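Long-range contact in protein E3 homolog (Yaba-like disease virus, PDB 1SFU), which binds left-handed Z-form nucleic acid through its N-terminal Zalpha domain and probably blocks host antiviral responses to double-stranded RNA: residues 21-32 with 67-75. Residues are numbered along the deposited sequence; the frame is centred on the assembly and turned at random.
With nucleotides of chain A.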
loop_
_atom_site.group_PDB
_atom_site.type_symbol
_atom_site.label_atom_id
_atom_site.label_comp_id
_atom_site.label_asym_id
_atom_site.label_seq_id
_atom_site.Cartn_x
_atom_site.Cartn_y
_atom_site.Cartn_z
ATOM N N VAL C 21 -6.154 14.111 18.120
ATOM C CA VAL C 21 -7.495 13.571 17.948
ATOM C C VAL C 21 -8.340 13.748 19.205
ATOM O O VAL C 21 -9.536 14.021 19.122
ATOM C CB VAL C 21 -7.457 12.073 17.554
ATOM C CG1 VAL C 21 -6.722 11.906 16.230
ATOM C CG2 VAL C 21 -6.795 11.260 18.645
ATOM N N LEU C 22 -7.720 13.603 20.371
ATOM C CA LEU C 22 -8.449 13.763 21.622
ATOM C C LEU C 22 -8.921 15.199 21.830
ATOM O O LEU C 22 -9.847 15.442 22.597
ATOM C CB LEU C 22 -7.586 13.316 22.805
ATOM C CG LEU C 22 -7.425 11.799 22.912
ATOM C CD1 LEU C 22 -6.505 11.441 24.073
ATOM C CD2 LEU C 22 -8.798 11.167 23.098
ATOM N N SER C 23 -8.299 16.146 21.134
ATOM C CA SER C 23 -8.690 17.543 21.269
ATOM C C SER C 23 -9.906 17.865 20.406
ATOM O O SER C 23 -10.481 18.942 20.513
ATOM C CB SER C 23 -7.527 18.470 20.886
ATOM O OG SER C 23 -7.271 18.432 19.494
ATOM N N LEU C 24 -10.298 16.925 19.553
ATOM C CA LEU C 24 -11.447 17.127 18.671
ATOM C C LEU C 24 -12.763 17.044 19.430
ATOM O O LEU C 24 -12.857 16.379 20.461
ATOM C CB LEU C 24 -11.477 16.062 17.569
ATOM C CG LEU C 24 -10.334 15.942 16.560
ATOM C CD1 LEU C 24 -10.450 14.612 15.834
ATOM C CD2 LEU C 24 -10.376 17.090 15.579
ATOM N N ASN C 25 -13.780 17.726 18.918
ATOM C CA ASN C 25 -15.095 17.659 19.530
ATOM C C ASN C 25 -15.699 16.381 18.972
ATOM O O ASN C 25 -15.457 16.027 17.817
ATOM C CB ASN C 25 -15.951 18.856 19.125
ATOM C CG ASN C 25 -15.372 20.170 19.600
ATOM O OD1 ASN C 25 -14.999 20.309 20.764
ATOM N ND2 ASN C 25 -15.301 21.145 18.703
ATOM N N THR C 26 -16.474 15.684 19.790
ATOM C CA THR C 26 -17.097 14.437 19.369
ATOM C C THR C 26 -17.696 14.546 17.973
ATOM O O THR C 26 -17.613 13.616 17.171
ATOM C CB THR C 26 -18.215 14.023 20.355
ATOM O OG1 THR C 26 -17.639 13.723 21.631
ATOM C CG2 THR C 26 -18.966 12.808 19.837
ATOM N N ASN C 27 -18.282 15.701 17.688
ATOM C CA ASN C 27 -18.937 15.930 16.410
ATOM C C ASN C 27 -18.011 16.273 15.246
ATOM O O ASN C 27 -18.434 16.253 14.094
ATOM C CB ASN C 27 -19.982 17.036 16.575
ATOM C CG ASN C 27 -20.833 17.217 15.341
ATOM O OD1 ASN C 27 -21.334 16.245 14.770
ATOM N ND2 ASN C 27 -21.013 18.465 14.923
ATOM N N ASP C 28 -16.751 16.568 15.536
ATOM C CA ASP C 28 -15.817 16.938 14.484
ATOM C C ASP C 28 -14.945 15.773 14.026
ATOM O O ASP C 28 -14.900 14.732 14.674
ATOM C CB ASP C 28 -14.942 18.098 14.963
ATOM C CG ASP C 28 -14.147 18.727 13.837
ATOM O OD1 ASP C 28 -14.691 18.819 12.713
ATOM O OD2 ASP C 28 -12.989 19.139 14.073
ATOM N N TYR C 29 -14.270 15.951 12.894
ATOM C CA TYR C 29 -13.384 14.921 12.353
ATOM C C TYR C 29 -12.201 15.572 11.663
ATOM O O TYR C 29 -12.229 16.766 11.369
ATOM C CB TYR C 29 -14.134 14.016 11.361
ATOM C CG TYR C 29 -14.665 14.703 10.115
ATOM C CD1 TYR C 29 -13.830 14.970 9.023
ATOM C CD2 TYR C 29 -16.008 15.077 10.020
ATOM C CE1 TYR C 29 -14.324 15.589 7.868
ATOM C CE2 TYR C 29 -16.510 15.698 8.872
ATOM C CZ TYR C 29 -15.663 15.948 7.804
ATOM O OH TYR C 29 -16.161 16.548 6.674
ATOM N N THR C 30 -11.155 14.796 11.420
ATOM C CA THR C 30 -9.981 15.329 10.738
ATOM C C THR C 30 -9.508 14.305 9.710
ATOM O O THR C 30 -10.146 13.265 9.536
ATOM C CB THR C 30 -8.844 15.671 11.752
ATOM O OG1 THR C 30 -7.809 16.404 11.083
ATOM C CG2 THR C 30 -8.256 14.418 12.355
ATOM N N THR C 31 -8.413 14.604 9.016
ATOM C CA THR C 31 -7.875 13.697 8.003
ATOM C C THR C 31 -6.373 13.590 8.181
ATOM O O THR C 31 -5.768 14.378 8.908
ATOM C CB THR C 31 -8.145 14.205 6.577
ATOM O OG1 THR C 31 -7.420 15.423 6.356
ATOM C CG2 THR C 31 -9.632 14.466 6.376
ATOM N N ALA C 32 -5.768 12.618 7.514
ATOM C CA ALA C 32 -4.330 12.436 7.625
ATOM C C ALA C 32 -3.609 13.640 7.031
ATOM O O ALA C 32 -2.634 14.134 7.602
ATOM C CB ALA C 32 -3.900 11.165 6.908
ATOM N N PRO C 67 -10.111 8.951 3.934
ATOM C CA PRO C 67 -10.752 8.573 5.199
ATOM C C PRO C 67 -10.829 9.720 6.202
ATOM O O PRO C 67 -9.918 10.541 6.297
ATOM C CB PRO C 67 -9.872 7.434 5.706
ATOM C CG PRO C 67 -9.370 6.803 4.411
ATOM C CD PRO C 67 -9.024 8.017 3.587
ATOM N N LYS C 68 -11.933 9.773 6.938
ATOM C CA LYS C 68 -12.134 10.789 7.964
ATOM C C LYS C 68 -11.904 10.111 9.311
ATOM O O LYS C 68 -12.282 8.956 9.505
ATOM C CB LYS C 68 -13.553 11.354 7.871
ATOM C CG LYS C 68 -13.790 12.132 6.582
ATOM C CD LYS C 68 -15.267 12.436 6.330
ATOM C CE LYS C 68 -15.440 13.154 4.990
ATOM N NZ LYS C 68 -16.847 13.219 4.503
ATOM N N TRP C 69 -11.271 10.820 10.232
ATOM C CA TRP C 69 -10.977 10.257 11.537
ATOM C C TRP C 69 -11.684 10.994 12.673
ATOM O O TRP C 69 -11.519 12.212 12.840
ATOM C CB TRP C 69 -9.460 10.256 11.750
ATOM C CG TRP C 69 -8.738 9.430 10.722
ATOM C CD1 TRP C 69 -8.403 9.805 9.452
ATOM C CD2 TRP C 69 -8.313 8.067 10.862
ATOM N NE1 TRP C 69 -7.796 8.759 8.790
ATOM C CE2 TRP C 69 -7.730 7.680 9.633
ATOM C CE3 TRP C 69 -8.369 7.134 11.906
ATOM C CZ2 TRP C 69 -7.208 6.397 9.419
ATOM C CZ3 TRP C 69 -7.847 5.856 11.696
ATOM C CH2 TRP C 69 -7.275 5.502 10.461
ATOM N N PHE C 70 -12.477 10.236 13.433
ATOM C CA PHE C 70 -13.250 10.756 14.566
ATOM C C PHE C 70 -12.705 10.262 15.904
ATOM O O PHE C 70 -12.184 9.147 16.003
ATOM C CB PHE C 70 -14.714 10.292 14.499
ATOM C CG PHE C 70 -15.465 10.767 13.296
ATOM C CD1 PHE C 70 -15.219 10.220 12.038
ATOM C CD2 PHE C 70 -16.450 11.746 13.421
ATOM C CE1 PHE C 70 -15.944 10.640 10.921
ATOM C CE2 PHE C 70 -17.180 12.173 12.306
ATOM C CZ PHE C 70 -16.924 11.616 11.057
ATOM N N LYS C 71 -12.845 11.089 16.934
ATOM C CA LYS C 71 -12.423 10.699 18.272
ATOM C C LYS C 71 -13.500 9.724 18.750
ATOM O O LYS C 71 -14.673 9.920 18.458
ATOM C CB LYS C 71 -12.390 11.916 19.200
ATOM C CG LYS C 71 -12.126 11.565 20.656
ATOM C CD LYS C 71 -12.078 12.803 21.550
ATOM C CE LYS C 71 -13.399 13.558 21.538
ATOM N NZ LYS C 71 -13.378 14.725 22.464
ATOM N N ASN C 72 -13.111 8.671 19.459
ATOM C CA ASN C 72 -14.091 7.706 19.958
ATOM C C ASN C 72 -15.092 8.495 20.805
ATOM O O ASN C 72 -14.690 9.187 21.736
ATOM C CB ASN C 72 -13.393 6.652 20.823
ATOM C CG ASN C 72 -14.291 5.471 21.146
ATOM O OD1 ASN C 72 -14.068 4.356 20.671
ATOM N ND2 ASN C 72 -15.316 5.714 21.952
ATOM N N TYR C 73 -16.383 8.403 20.487
ATOM C CA TYR C 73 -17.386 9.156 21.238
ATOM C C TYR C 73 -17.502 8.802 22.721
ATOM O O TYR C 73 -18.108 9.551 23.488
ATOM C CB TYR C 73 -18.767 9.067 20.569
ATOM C CG TYR C 73 -19.274 7.674 20.293
ATOM C CD1 TYR C 73 -19.497 6.768 21.324
ATOM C CD2 TYR C 73 -19.543 7.263 18.989
ATOM C CE1 TYR C 73 -19.972 5.485 21.061
ATOM C CE2 TYR C 73 -20.019 5.990 18.714
ATOM C CZ TYR C 73 -20.229 5.103 19.750
ATOM O OH TYR C 73 -20.675 3.832 19.468
ATOM N N ASN C 74 -16.927 7.672 23.126
ATOM C CA ASN C 74 -16.959 7.281 24.532
ATOM C C ASN C 74 -16.057 8.234 25.311
ATOM O O ASN C 74 -16.086 8.268 26.539
ATOM C CB ASN C 74 -16.470 5.842 24.713
ATOM C CG ASN C 74 -17.416 4.819 24.102
ATOM O OD1 ASN C 74 -18.635 4.910 24.263
ATOM N ND2 ASN C 74 -16.858 3.832 23.410
ATOM N N CYS C 75 -15.247 8.998 24.580
ATOM C CA CYS C 75 -14.349 9.974 25.188
ATOM C C CYS C 75 -15.140 11.249 25.454
ATOM O O CYS C 75 -14.740 12.307 24.928
ATOM C CB CYS C 75 -13.178 10.297 24.251
ATOM S SG CYS C 75 -12.104 8.910 23.822
ATOM O OXT CYS C 75 -16.156 11.176 26.177
ATOM P P DG A 3 -5.843 10.247 -1.180
ATOM O OP1 DG A 3 -6.760 11.326 -1.624
ATOM O OP2 DG A 3 -4.729 10.551 -0.259
ATOM O "O5'" DG A 3 -6.751 9.084 -0.580
ATOM C "C5'" DG A 3 -6.156 8.010 0.137
ATOM C "C4'" DG A 3 -7.204 7.003 0.543
ATOM O "O4'" DG A 3 -7.949 6.608 -0.623
ATOM C "C3'" DG A 3 -6.611 5.724 1.110
ATOM O "O3'" DG A 3 -6.752 5.790 2.533
ATOM C "C2'" DG A 3 -7.577 4.645 0.648
ATOM C "C1'" DG A 3 -8.270 5.231 -0.576
ATOM N N9 DG A 3 -7.910 4.655 -1.872
ATOM C C8 DG A 3 -8.777 4.094 -2.780
ATOM N N7 DG A 3 -8.186 3.686 -3.870
ATOM C C5 DG A 3 -6.846 3.992 -3.672
ATOM C C6 DG A 3 -5.730 3.788 -4.522
ATOM O O6 DG A 3 -5.709 3.283 -5.651
ATOM N N1 DG A 3 -4.550 4.242 -3.938
ATOM C C2 DG A 3 -4.460 4.818 -2.696
ATOM N N2 DG A 3 -3.229 5.185 -2.307
ATOM N N3 DG A 3 -5.500 5.017 -1.891
ATOM C C4 DG A 3 -6.653 4.580 -2.440
HETATM O O HOH W 1 -14.268 13.517 16.882
HETATM O O HOH W 2 -7.290 10.660 5.885
#
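Tyr-29 meets two side chains of strand 68-71. Its CB stands almost on the normal through the centre of the Phe-70 ring, 3.6 Å from the centroid and 8° off, which marks a CH-pi contact. Beyond CB the two side chains lie side by side, pointing the same way, with the ring planes oblique at 44°. Lys-68, extended beyond CG, passes over one face of the Tyr-29 phenol toward its rim; its CD lies 3.9 Å from the ring centroid. With the Tyr-29 ring between backbone N and carbonyl carbon (chi1 63°), it lies next to Phe-70 and against the Lys-68 chain.

Beneath these rings the backbones pair antiparallel: Thr-30 N donates to Trp-69 O at 3.0 Å, and Trp-69 N to Thr-30 O at 2.8 Å. This short pairing adds edge strand 29-30 to the wing of the winged helix-turn-helix Zalpha fold, whose hairpin joins 59-62 to 68-71. Trp-69, on the sheet face turned to the helices, meets Tyr-51 edge-to-face, and Pro-67 packs against the bound DNA, its CD 3.4 Å from O3' of DG3 of chain A.

At the end of strand 68-71, Lys-71 crosses Leu-22 at about a right angle. A bend at chi3 in Lys-71 brings its NZ to Leu-24 O, where it donates a hydrogen bond of 2.6 Å, nearly in line with the C=O bond. Water 1 accepts from Lys-71 N at 2.8 Å and lies within hydrogen-bonding distance of Asn-25 O and Asp-28 O, linking the strand to the beta turn 25-28.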